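Side-chain contacts in aspartate aminotransferase (Thermotoga maritima, PDB 1O4S), which transfers the amino group of L-aspartate to 2-oxoglutarate, giving oxaloacetate and L-glutamate, with pyridoxal 5'-phosphate as its cofactor: residues Lys111-Asn116 against Val239-Phe244; Val136-Gln141 against Ala177-Ser182; Thr148-Glu153 against Glu168-Gly173; Asn184-Val189 against Ser356-Pro361. One frame throughout, in Å; residues are numbered along the deposited sequence.

Contact 1 (Lys111-Asn116 against Val239-Phe244). With PLP (pyridoxal-5'-phosphate), chain M.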
# COMPACT_ATOMS: atom_id res chain seq x y z
N LYS B 111 -5.44 2.77 -7.31
CA LYS B 111 -4.92 1.43 -7.50
C LYS B 111 -5.14 0.54 -6.26
O LYS B 111 -5.58 -0.60 -6.40
CB LYS B 111 -3.47 1.46 -7.92
CG LYS B 111 -3.00 0.11 -8.40
CD LYS B 111 -1.53 0.11 -8.80
CE LYS B 111 -1.37 0.14 -10.29
NZ LYS B 111 -0.01 -0.30 -10.77
N GLN B 112 -4.85 1.04 -5.07
CA GLN B 112 -5.09 0.28 -3.87
C GLN B 112 -6.58 0.21 -3.56
O GLN B 112 -7.02 -0.78 -2.99
CB GLN B 112 -4.28 0.83 -2.68
CG GLN B 112 -4.32 -0.11 -1.44
CD GLN B 112 -3.68 0.46 -0.16
OE1 GLN B 112 -3.54 1.67 0.01
NE2 GLN B 112 -3.31 -0.45 0.74
N ALA B 113 -7.39 1.20 -3.95
CA ALA B 113 -8.83 1.06 -3.77
C ALA B 113 -9.32 -0.13 -4.56
O ALA B 113 -10.12 -0.93 -4.05
CB ALA B 113 -9.56 2.28 -4.16
N LEU B 114 -8.82 -0.29 -5.79
CA LEU B 114 -9.18 -1.42 -6.63
C LEU B 114 -8.73 -2.74 -5.98
O LEU B 114 -9.50 -3.66 -5.84
CB LEU B 114 -8.58 -1.26 -8.03
CG LEU B 114 -9.19 -0.14 -8.93
CD1 LEU B 114 -8.21 0.55 -9.94
CD2 LEU B 114 -10.45 -0.70 -9.70
N PHE B 115 -7.47 -2.83 -5.58
CA PHE B 115 -6.95 -4.04 -4.99
C PHE B 115 -7.75 -4.45 -3.74
O PHE B 115 -8.12 -5.62 -3.57
CB PHE B 115 -5.48 -3.87 -4.64
CG PHE B 115 -4.88 -5.07 -4.00
CD1 PHE B 115 -4.46 -5.05 -2.69
CD2 PHE B 115 -4.75 -6.26 -4.72
CE1 PHE B 115 -3.94 -6.19 -2.07
CE2 PHE B 115 -4.24 -7.40 -4.09
CZ PHE B 115 -3.81 -7.35 -2.77
N ASN B 116 -8.01 -3.47 -2.88
CA ASN B 116 -8.80 -3.68 -1.66
C ASN B 116 -10.21 -4.20 -1.95
O ASN B 116 -10.70 -5.04 -1.21
CB ASN B 116 -8.93 -2.42 -0.81
CG ASN B 116 -7.63 -1.99 -0.14
OD1 ASN B 116 -6.62 -2.71 -0.12
ND2 ASN B 116 -7.68 -0.80 0.44
N VAL B 239 -19.42 -0.45 -6.00
CA VAL B 239 -18.14 -0.04 -5.44
C VAL B 239 -17.63 1.08 -6.34
O VAL B 239 -17.33 0.86 -7.50
CB VAL B 239 -17.10 -1.22 -5.39
CG1 VAL B 239 -15.78 -0.76 -4.86
CG2 VAL B 239 -17.64 -2.38 -4.54
N TYR B 240 -17.55 2.28 -5.80
CA TYR B 240 -17.16 3.44 -6.56
C TYR B 240 -15.71 3.78 -6.25
O TYR B 240 -15.32 3.87 -5.09
CB TYR B 240 -18.11 4.59 -6.22
CG TYR B 240 -17.76 5.90 -6.87
CD1 TYR B 240 -18.15 6.18 -8.20
CD2 TYR B 240 -17.04 6.89 -6.16
CE1 TYR B 240 -17.81 7.42 -8.80
CE2 TYR B 240 -16.72 8.12 -6.74
CZ TYR B 240 -17.10 8.38 -8.06
OH TYR B 240 -16.80 9.60 -8.61
N ILE B 241 -14.91 3.94 -7.31
CA ILE B 241 -13.50 4.24 -7.17
C ILE B 241 -13.11 5.51 -7.92
O ILE B 241 -13.41 5.68 -9.11
CB ILE B 241 -12.65 3.02 -7.61
CG1 ILE B 241 -12.92 1.90 -6.62
CG2 ILE B 241 -11.16 3.40 -7.69
CD1 ILE B 241 -12.28 0.66 -6.88
N ASN B 242 -12.41 6.39 -7.19
CA ASN B 242 -11.90 7.64 -7.73
C ASN B 242 -10.66 8.07 -6.91
O ASN B 242 -10.19 7.32 -6.06
CB ASN B 242 -13.03 8.69 -7.76
CG ASN B 242 -12.89 9.73 -8.89
OD1 ASN B 242 -11.79 10.04 -9.33
ND2 ASN B 242 -14.02 10.29 -9.31
N GLY B 243 -10.10 9.23 -7.22
CA GLY B 243 -8.99 9.78 -6.47
C GLY B 243 -8.48 11.05 -7.12
O GLY B 243 -9.15 11.62 -7.98
N PHE B 244 -7.28 11.47 -6.72
CA PHE B 244 -6.78 12.81 -7.04
C PHE B 244 -5.73 12.80 -8.11
O PHE B 244 -5.29 13.86 -8.59
CB PHE B 244 -6.24 13.47 -5.76
CG PHE B 244 -7.30 13.70 -4.76
CD1 PHE B 244 -7.70 12.66 -3.92
CD2 PHE B 244 -7.98 14.92 -4.72
CE1 PHE B 244 -8.72 12.84 -3.01
CE2 PHE B 244 -9.02 15.12 -3.81
CZ PHE B 244 -9.39 14.08 -2.95
N1 PLP M . -7.40 3.28 -13.29
C2 PLP M . -6.89 3.67 -14.51
C2A PLP M . -7.54 3.03 -15.71
C3 PLP M . -5.83 4.57 -14.61
O3 PLP M . -5.40 4.91 -15.71
C4 PLP M . -5.29 5.15 -13.45
C4A PLP M . -4.13 6.16 -13.56
C5 PLP M . -5.85 4.73 -12.22
C6 PLP M . -6.89 3.81 -12.16
C5A PLP M . -5.43 5.22 -10.85
O4P PLP M . -4.09 5.40 -10.44
P PLP M . -3.71 6.00 -9.00
O1P PLP M . -2.53 6.83 -9.35
O2P PLP M . -4.85 6.74 -8.44
O3P PLP M . -3.35 4.74 -8.30
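With chi1 at -65° Ile241 sets its two branches apart: CG2 lies anti to the backbone N, and CG1, anti to the carbonyl carbon, runs out through an extended chi2 so that CD1 reaches helix 109-121. There the ethyl tip meets Leu114, whose own CG is anti to its carbonyl carbon, and the methyls Leu114 CD2 and Ile241 CD1 approach to 3.6 Å. The same Ile241 CD1 comes 3.7 Å from Leu114 CA, so it rests against the helix backbone as well as the leucine branch. The other branch is held by Ala113, with CB 4.0 Å from Ile241 CG2. Cutting Ile241 back to alanine removes both branches, which would probably open a gap beside Ala113 and leave Leu114 CD2 without its methyl partner from the strand. One turn earlier, at the phosphate-binding end of this helix, the backbone N of Lys111 donates to PLP O3P at 3.0 Å, as Ala110 N also does to the cofactor, while Leu114 CD1 approaches PLP C6 at 4.2 Å. Helix packed on strand 238-243 of the seven-stranded sheet, with the cofactor phosphate at the helix N-terminus, is the architecture of the large domain of fold-type I PLP enzymes.

Contact 2 (Val136-Gln141 against Ala177-Ser182); sequences VSYIPQ and AVLINS. With PLP (pyridoxal-5'-phosphate), chain M.
Tyr138 lays one face of its ring on the methyl CD2 of Leu179, and this is the close-packed half of the contact. CD2 stands 3.5 Å from the ring centroid, 16° off the ring normal, in a CH-pi contact displaced toward the CB side of the ring, where Tyr138 CG is 3.4 Å from Leu179 CD2. Leu179 CG is anti to its backbone N (chi1 178°), which carries the branch up from strand 175-180 under the tyrosine. Strand and helix 138-144 belong to the large domain of the aminotransferase fold, where residues at the C-terminal ends of the parallel strands line the PLP pocket, among them Asn181, two residues on from Leu179. Toward the cofactor the fit changes from apolar to polar and involves less surface: Asn181 is touched by little more than the hydroxyl end of the tyrosine. The phenol oxygen meets its amide crosswise, ring and amide planes 78° apart, with Tyr138 OH 3.2 Å from Asn181 CG. These two groups do not bond to each other: Tyr138 OH pairs with Asp213 OD2, and Asn181 ND2 with Asp213 O, while Asn181 OD1 takes the backbone N of Asn185. Both border the methyl of the cofactor, PLP C2A lying 3.4 Å from Asn181 OD1 and 3.7 Å from Tyr138 OH. Solvent comes nearer at exposed Val136 and partly exposed Ile139, neither touching strand 175-180.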
# COMPACT_ATOMS: atom_id res chain seq x y z
N VAL B 136 -3.75 -2.19 -17.66
CA VAL B 136 -2.80 -3.25 -17.35
C VAL B 136 -2.81 -3.83 -15.94
O VAL B 136 -2.24 -4.90 -15.74
CB VAL B 136 -1.36 -2.82 -17.69
CG1 VAL B 136 -1.23 -2.58 -19.17
CG2 VAL B 136 -0.95 -1.55 -16.91
N SER B 137 -3.45 -3.18 -14.98
CA SER B 137 -3.27 -3.60 -13.58
C SER B 137 -4.41 -4.41 -13.01
O SER B 137 -4.26 -5.11 -12.01
CB SER B 137 -3.01 -2.36 -12.69
OG SER B 137 -1.60 -2.18 -12.48
N TYR B 138 -5.57 -4.33 -13.65
CA TYR B 138 -6.76 -4.97 -13.12
C TYR B 138 -6.59 -6.49 -12.96
O TYR B 138 -6.97 -7.08 -11.92
CB TYR B 138 -7.95 -4.70 -14.05
CG TYR B 138 -8.44 -3.27 -14.15
CD1 TYR B 138 -8.50 -2.43 -13.04
CD2 TYR B 138 -8.90 -2.77 -15.37
CE1 TYR B 138 -9.00 -1.15 -13.15
CE2 TYR B 138 -9.39 -1.50 -15.49
CZ TYR B 138 -9.46 -0.69 -14.38
OH TYR B 138 -9.97 0.58 -14.52
N ILE B 139 -6.08 -7.13 -14.01
CA ILE B 139 -5.98 -8.56 -14.06
C ILE B 139 -4.94 -9.04 -13.03
O ILE B 139 -5.23 -9.93 -12.26
CB ILE B 139 -5.71 -9.04 -15.53
CG1 ILE B 139 -7.02 -8.88 -16.32
CG2 ILE B 139 -5.20 -10.48 -15.56
CD1 ILE B 139 -6.93 -9.15 -17.83
N PRO B 140 -3.74 -8.46 -13.02
CA PRO B 140 -2.80 -8.74 -11.93
C PRO B 140 -3.47 -8.68 -10.56
O PRO B 140 -3.26 -9.61 -9.79
CB PRO B 140 -1.76 -7.65 -12.12
CG PRO B 140 -1.69 -7.56 -13.65
CD PRO B 140 -3.13 -7.58 -14.04
N GLN B 141 -4.30 -7.68 -10.29
CA GLN B 141 -4.92 -7.50 -8.97
C GLN B 141 -5.91 -8.60 -8.67
O GLN B 141 -5.93 -9.18 -7.57
CB GLN B 141 -5.60 -6.14 -8.86
CG GLN B 141 -4.66 -4.96 -8.86
CD GLN B 141 -5.38 -3.63 -8.76
OE1 GLN B 141 -6.55 -3.54 -9.13
NE2 GLN B 141 -4.70 -2.60 -8.28
N ALA B 177 -18.35 -9.99 -9.71
CA ALA B 177 -18.29 -8.58 -10.04
C ALA B 177 -18.10 -8.31 -11.52
O ALA B 177 -17.56 -9.15 -12.25
CB ALA B 177 -17.16 -7.87 -9.22
N VAL B 178 -18.58 -7.15 -11.94
CA VAL B 178 -18.30 -6.64 -13.24
C VAL B 178 -17.59 -5.30 -13.04
O VAL B 178 -18.08 -4.39 -12.35
CB VAL B 178 -19.57 -6.47 -14.07
CG1 VAL B 178 -19.25 -5.76 -15.43
CG2 VAL B 178 -20.26 -7.82 -14.29
N LEU B 179 -16.42 -5.20 -13.66
CA LEU B 179 -15.55 -4.04 -13.57
C LEU B 179 -15.74 -3.12 -14.78
O LEU B 179 -15.52 -3.54 -15.92
CB LEU B 179 -14.10 -4.51 -13.53
CG LEU B 179 -13.06 -3.40 -13.49
CD1 LEU B 179 -13.21 -2.57 -12.23
CD2 LEU B 179 -11.66 -4.02 -13.60
N ILE B 180 -16.08 -1.87 -14.52
CA ILE B 180 -16.15 -0.87 -15.58
C ILE B 180 -15.19 0.29 -15.31
O ILE B 180 -14.95 0.67 -14.19
CB ILE B 180 -17.61 -0.35 -15.79
CG1 ILE B 180 -18.19 0.22 -14.50
CG2 ILE B 180 -18.51 -1.48 -16.41
CD1 ILE B 180 -19.52 0.93 -14.67
N ASN B 181 -14.64 0.83 -16.38
CA ASN B 181 -13.69 1.91 -16.37
C ASN B 181 -14.08 2.92 -17.45
O ASN B 181 -13.68 2.82 -18.63
CB ASN B 181 -12.30 1.36 -16.67
CG ASN B 181 -11.24 2.45 -16.81
OD1 ASN B 181 -10.32 2.31 -17.62
ND2 ASN B 181 -11.33 3.51 -15.99
N SER B 182 -14.88 3.90 -17.03
CA SER B 182 -15.37 4.95 -17.89
C SER B 182 -15.19 6.27 -17.14
O SER B 182 -15.64 6.38 -15.99
CB SER B 182 -16.84 4.70 -18.25
OG SER B 182 -17.36 5.75 -19.01
N1 PLP M . -7.40 3.28 -13.29
C2 PLP M . -6.89 3.67 -14.51
C2A PLP M . -7.54 3.03 -15.71
C3 PLP M . -5.83 4.57 -14.61
O3 PLP M . -5.40 4.91 -15.71
C4 PLP M . -5.29 5.15 -13.45
C4A PLP M . -4.13 6.16 -13.56
C5 PLP M . -5.85 4.73 -12.22
C6 PLP M . -6.89 3.81 -12.16
C5A PLP M . -5.43 5.22 -10.85
O4P PLP M . -4.09 5.40 -10.44
P PLP M . -3.71 6.00 -9.00
O1P PLP M . -2.53 6.83 -9.35
O2P PLP M . -4.85 6.74 -8.44
O3P PLP M . -3.35 4.74 -8.30

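Contact 3 (Thr148-Glu153 against Glu168-Gly173); sequences TVNVVE and EGLLVG
A small, mostly apolar contact joins the outermost strand of the large sheet, 148-153, to the C-terminal part of helix 164-170, away from the cofactor site and touched by no other subunit. Leu170 carries it from the helix side. Its CG is anti to the carbonyl carbon (chi1 -61°) and its chain is extended beyond, which delivers CD1 to the strand as the one atom that touches both partners there. Leu170 and Val152 run antiparallel alongside one another, and the methyls Val152 CG2 and Leu170 CD1 stand only 3.2 Å apart, tighter than usual van der Waals contact between carbons. Two residues back along the strand, on the same face, Asn150 sets its amide obliquely and more loosely against the same methyl, with OD1 4.1 Å and ND2 4.2 Å from Leu170 CD1. The strand continues the sheet through backbone bonds of Asn150 and Val152 to strand 127-132. On the other face of the strand Val149 and Val151 pack on helix 138-144, so helices approach it from both faces. The valine is buried, whereas Asn150 and Leu170 remain partly exposed, and the contact thus grades from apolar to polar along the strand. With neither hydrogen bond nor salt bridge between the segments, it probably rests on burying apolar surface, at the cost of one tight methyl pair.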
# COMPACT_ATOMS: atom_id res chain seq x y z
N THR B 148 -10.67 -15.21 -10.72
CA THR B 148 -10.42 -15.47 -12.14
C THR B 148 -11.09 -14.38 -12.95
O THR B 148 -11.88 -13.61 -12.45
CB THR B 148 -10.92 -16.84 -12.56
OG1 THR B 148 -12.34 -16.92 -12.34
CG2 THR B 148 -10.31 -17.97 -11.68
N VAL B 149 -10.71 -14.31 -14.21
CA VAL B 149 -11.13 -13.22 -15.05
C VAL B 149 -11.81 -13.74 -16.31
O VAL B 149 -11.33 -14.70 -16.91
CB VAL B 149 -9.94 -12.32 -15.46
CG1 VAL B 149 -10.45 -11.15 -16.28
CG2 VAL B 149 -9.18 -11.78 -14.21
N ASN B 150 -12.90 -13.08 -16.69
CA ASN B 150 -13.54 -13.29 -17.98
C ASN B 150 -13.42 -11.96 -18.72
O ASN B 150 -14.05 -10.98 -18.34
CB ASN B 150 -15.01 -13.72 -17.79
CG ASN B 150 -15.60 -14.42 -19.00
OD1 ASN B 150 -15.13 -14.25 -20.14
ND2 ASN B 150 -16.66 -15.20 -18.77
N VAL B 151 -12.59 -11.94 -19.75
CA VAL B 151 -12.34 -10.74 -20.54
C VAL B 151 -13.34 -10.70 -21.68
O VAL B 151 -13.42 -11.63 -22.48
CB VAL B 151 -10.92 -10.74 -21.14
CG1 VAL B 151 -10.67 -9.45 -21.92
CG2 VAL B 151 -9.87 -10.96 -20.06
N VAL B 152 -14.11 -9.62 -21.73
CA VAL B 152 -15.12 -9.44 -22.74
C VAL B 152 -14.55 -8.38 -23.66
O VAL B 152 -14.43 -7.22 -23.26
CB VAL B 152 -16.48 -9.00 -22.14
CG1 VAL B 152 -17.47 -8.63 -23.23
CG2 VAL B 152 -17.04 -10.09 -21.24
N GLU B 153 -14.20 -8.80 -24.87
CA GLU B 153 -13.64 -7.91 -25.86
C GLU B 153 -14.69 -6.97 -26.48
O GLU B 153 -15.81 -7.38 -26.79
CB GLU B 153 -12.97 -8.73 -26.96
CG GLU B 153 -12.11 -7.90 -27.91
CD GLU B 153 -11.53 -8.73 -29.04
OE1 GLU B 153 -10.71 -8.18 -29.83
OE2 GLU B 153 -11.90 -9.93 -29.17
N GLU B 168 -24.88 -10.46 -19.93
CA GLU B 168 -25.80 -11.33 -19.21
C GLU B 168 -25.59 -12.77 -19.65
O GLU B 168 -25.70 -13.70 -18.85
CB GLU B 168 -27.26 -10.94 -19.45
CG GLU B 168 -28.21 -11.72 -18.55
CD GLU B 168 -29.66 -11.29 -18.64
OE1 GLU B 168 -30.49 -11.89 -17.91
OE2 GLU B 168 -29.98 -10.37 -19.43
N GLY B 169 -25.27 -12.92 -20.94
CA GLY B 169 -25.02 -14.20 -21.55
C GLY B 169 -23.89 -14.95 -20.89
O GLY B 169 -23.93 -16.18 -20.85
N LEU B 170 -22.90 -14.20 -20.38
CA LEU B 170 -21.70 -14.77 -19.75
C LEU B 170 -21.78 -14.97 -18.25
O LEU B 170 -20.92 -15.63 -17.69
CB LEU B 170 -20.46 -13.89 -20.01
CG LEU B 170 -20.01 -13.67 -21.46
CD1 LEU B 170 -18.75 -12.82 -21.47
CD2 LEU B 170 -19.79 -15.01 -22.21
N LEU B 171 -22.77 -14.40 -17.59
CA LEU B 171 -22.87 -14.52 -16.13
C LEU B 171 -23.00 -15.99 -15.71
O LEU B 171 -23.80 -16.75 -16.27
CB LEU B 171 -24.08 -13.75 -15.59
CG LEU B 171 -24.05 -12.23 -15.69
CD1 LEU B 171 -25.43 -11.68 -15.49
CD2 LEU B 171 -23.09 -11.65 -14.66
N VAL B 172 -22.20 -16.37 -14.72
CA VAL B 172 -22.31 -17.68 -14.11
C VAL B 172 -22.44 -17.52 -12.58
O VAL B 172 -22.45 -16.38 -12.06
CB VAL B 172 -21.15 -18.61 -14.55
CG1 VAL B 172 -21.40 -19.12 -15.95
CG2 VAL B 172 -19.81 -17.89 -14.51
N GLY B 173 -22.59 -18.64 -11.87
CA GLY B 173 -22.73 -18.61 -10.41
C GLY B 173 -21.55 -17.96 -9.69
O GLY B 173 -21.69 -17.27 -8.68

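Contact 4 (Asn184-Val189 against Ser356-Pro361). With PLP (pyridoxal-5'-phosphate), chain M; SO4 (sulfate ion), chain L; SO4 (sulfate ion), chain K.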
# COMPACT_ATOMS: atom_id res chain seq x y z
N ASN B 184 -12.44 5.63 -20.27
CA ASN B 184 -11.67 4.41 -20.43
C ASN B 184 -10.21 4.66 -20.72
O ASN B 184 -9.86 5.54 -21.50
CB ASN B 184 -12.27 3.56 -21.55
CG ASN B 184 -11.61 2.22 -21.68
OD1 ASN B 184 -10.87 1.96 -22.63
ND2 ASN B 184 -11.87 1.34 -20.71
N ASN B 185 -9.36 3.89 -20.05
CA ASN B 185 -7.97 3.75 -20.43
C ASN B 185 -7.88 2.33 -21.04
O ASN B 185 -8.13 1.36 -20.31
CB ASN B 185 -7.11 3.90 -19.17
CG ASN B 185 -5.64 3.77 -19.43
OD1 ASN B 185 -5.21 3.47 -20.54
ND2 ASN B 185 -4.83 4.04 -18.41
N PRO B 186 -7.45 2.15 -22.30
CA PRO B 186 -6.75 3.12 -23.16
C PRO B 186 -7.51 3.84 -24.27
O PRO B 186 -6.87 4.55 -25.03
CB PRO B 186 -5.73 2.23 -23.84
CG PRO B 186 -6.53 0.96 -24.13
CD PRO B 186 -7.49 0.82 -22.95
N THR B 187 -8.82 3.69 -24.37
CA THR B 187 -9.54 4.14 -25.56
C THR B 187 -10.06 5.55 -25.46
O THR B 187 -10.33 6.17 -26.46
CB THR B 187 -10.72 3.23 -25.90
OG1 THR B 187 -11.68 3.24 -24.84
CG2 THR B 187 -10.29 1.77 -26.10
N GLY B 188 -10.24 6.04 -24.24
CA GLY B 188 -10.88 7.30 -24.01
C GLY B 188 -12.37 7.33 -24.19
O GLY B 188 -12.93 8.40 -24.18
N VAL B 189 -13.03 6.19 -24.37
CA VAL B 189 -14.47 6.21 -24.52
C VAL B 189 -15.15 6.32 -23.17
O VAL B 189 -14.57 6.05 -22.12
CB VAL B 189 -15.06 5.00 -25.29
CG1 VAL B 189 -14.39 4.87 -26.66
CG2 VAL B 189 -14.97 3.69 -24.46
N SER B 356 -1.45 -4.45 -27.64
CA SER B 356 -1.21 -5.76 -27.00
C SER B 356 -1.16 -5.70 -25.47
O SER B 356 -1.60 -6.62 -24.79
CB SER B 356 0.14 -6.34 -27.44
OG SER B 356 0.13 -6.71 -28.77
N ALA B 357 -0.57 -4.64 -24.94
CA ALA B 357 -0.51 -4.47 -23.50
C ALA B 357 -1.91 -4.41 -22.85
O ALA B 357 -2.10 -4.77 -21.68
CB ALA B 357 0.28 -3.24 -23.19
N PHE B 358 -2.89 -3.97 -23.62
CA PHE B 358 -4.27 -3.81 -23.18
C PHE B 358 -5.20 -4.93 -23.70
O PHE B 358 -6.43 -4.78 -23.71
CB PHE B 358 -4.75 -2.44 -23.63
CG PHE B 358 -3.79 -1.31 -23.27
CD1 PHE B 358 -3.84 -0.72 -22.01
CD2 PHE B 358 -2.83 -0.86 -24.18
CE1 PHE B 358 -2.95 0.36 -21.66
CE2 PHE B 358 -1.93 0.19 -23.85
CZ PHE B 358 -2.00 0.78 -22.56
N LEU B 359 -4.58 -6.02 -24.14
CA LEU B 359 -5.25 -7.18 -24.76
C LEU B 359 -6.02 -6.87 -26.04
O LEU B 359 -7.00 -7.54 -26.36
CB LEU B 359 -6.17 -7.89 -23.75
CG LEU B 359 -5.49 -8.21 -22.41
CD1 LEU B 359 -6.39 -9.07 -21.51
CD2 LEU B 359 -4.13 -8.86 -22.66
N LYS B 360 -5.57 -5.86 -26.78
CA LYS B 360 -6.17 -5.50 -28.06
C LYS B 360 -5.08 -5.23 -29.09
O LYS B 360 -4.73 -4.07 -29.35
CB LYS B 360 -7.09 -4.29 -27.92
CG LYS B 360 -7.92 -4.04 -29.18
CD LYS B 360 -9.16 -4.91 -29.22
CE LYS B 360 -9.89 -4.72 -30.53
NZ LYS B 360 -11.21 -5.37 -30.53
N PRO B 361 -4.54 -6.31 -29.67
CA PRO B 361 -3.52 -6.21 -30.71
C PRO B 361 -3.98 -5.45 -31.97
O PRO B 361 -5.16 -5.33 -32.24
CB PRO B 361 -3.22 -7.68 -31.05
CG PRO B 361 -3.66 -8.46 -29.81
CD PRO B 361 -4.87 -7.72 -29.35
N1 PLP M . -7.40 3.28 -13.29
C2 PLP M . -6.89 3.67 -14.51
C2A PLP M . -7.54 3.03 -15.71
C3 PLP M . -5.83 4.57 -14.61
O3 PLP M . -5.40 4.91 -15.71
C4 PLP M . -5.29 5.15 -13.45
C4A PLP M . -4.13 6.16 -13.56
C5 PLP M . -5.85 4.73 -12.22
C6 PLP M . -6.89 3.81 -12.16
C5A PLP M . -5.43 5.22 -10.85
O4P PLP M . -4.09 5.40 -10.44
P PLP M . -3.71 6.00 -9.00
O1P PLP M . -2.53 6.83 -9.35
O2P PLP M . -4.85 6.74 -8.44
O3P PLP M . -3.35 4.74 -8.30
S SO4 L . -11.95 -3.89 -34.16
O1 SO4 L . -11.71 -3.64 -32.73
O2 SO4 L . -10.76 -3.53 -34.95
O3 SO4 L . -12.17 -5.34 -34.28
O4 SO4 L . -13.17 -3.19 -34.59
S SO4 K . -0.74 3.36 -17.77
O1 SO4 K . -2.03 3.96 -18.13
O2 SO4 K . -0.84 1.93 -18.05
O3 SO4 K . 0.43 3.96 -18.46
O4 SO4 K . -0.53 3.63 -16.36
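Pro186 and Phe358 bring the two loops together, and Asn185, next to the proline, extends the contact into the active site. Along Asn185, CB lies 3.6 Å from the cofactor methyl PLP C2A; Asn185 CG, anti to the backbone N (chi1 -180°), is 3.8 Å from O1 of the sulfate ion in chain K. At the tip, Asn185 ND2 donates to PLP O3 at 2.9 Å and to O1 of that sulfate at 2.8 Å, both nearly straight, while Asn185 OD1 receives Arg365 NH1 and sits 4.0 Å from Phe358 CE1. Arg365 also bonds this sulfate, and since Asn185 and Arg365 are by similarity aspartate-binding residues, the anion probably occupies a substrate carboxylate position. The peptide bond before Pro186 is cis, and Asn184 OD1 accepts from Thr187 N in an Asx motif that bends the loop. Pro186 CB is centred over one face of the Phe358 ring in a CH-pi contact, 3.9 Å from the centroid and 8° off the normal. Loss of this ring, as with a serine at Phe358, would probably strip Pro186 CB and CG of their aromatic partner and leave the cis loop bearing Asn185 less firmly backed. Ala357 CB lies against the opposite ring face.

Overall arrangement
Contacts 1, 2 and 4 are buried, whereas contact 3 is only partly so and lies at the edge of the sheet. Contacts 1 to 3 all involve the seven-stranded sheet; contact 4 instead joins two loops, one following strand 175-180 of that sheet, the other connecting two strands of the smaller four-stranded sheet. Contact 1 is purely aliphatic between its segments, contact 2 adds an aromatic face, and contact 4 sets a proline on a ring beside polar groups that hold ligands. These three reach PLP from different places: phosphate, methyl and O3. Contacts 1 and 2 touch through Leu114 and Tyr138 and also meet the second subunit, while the Glu153-Lys360 salt bridge ties contact 3 to contact 4.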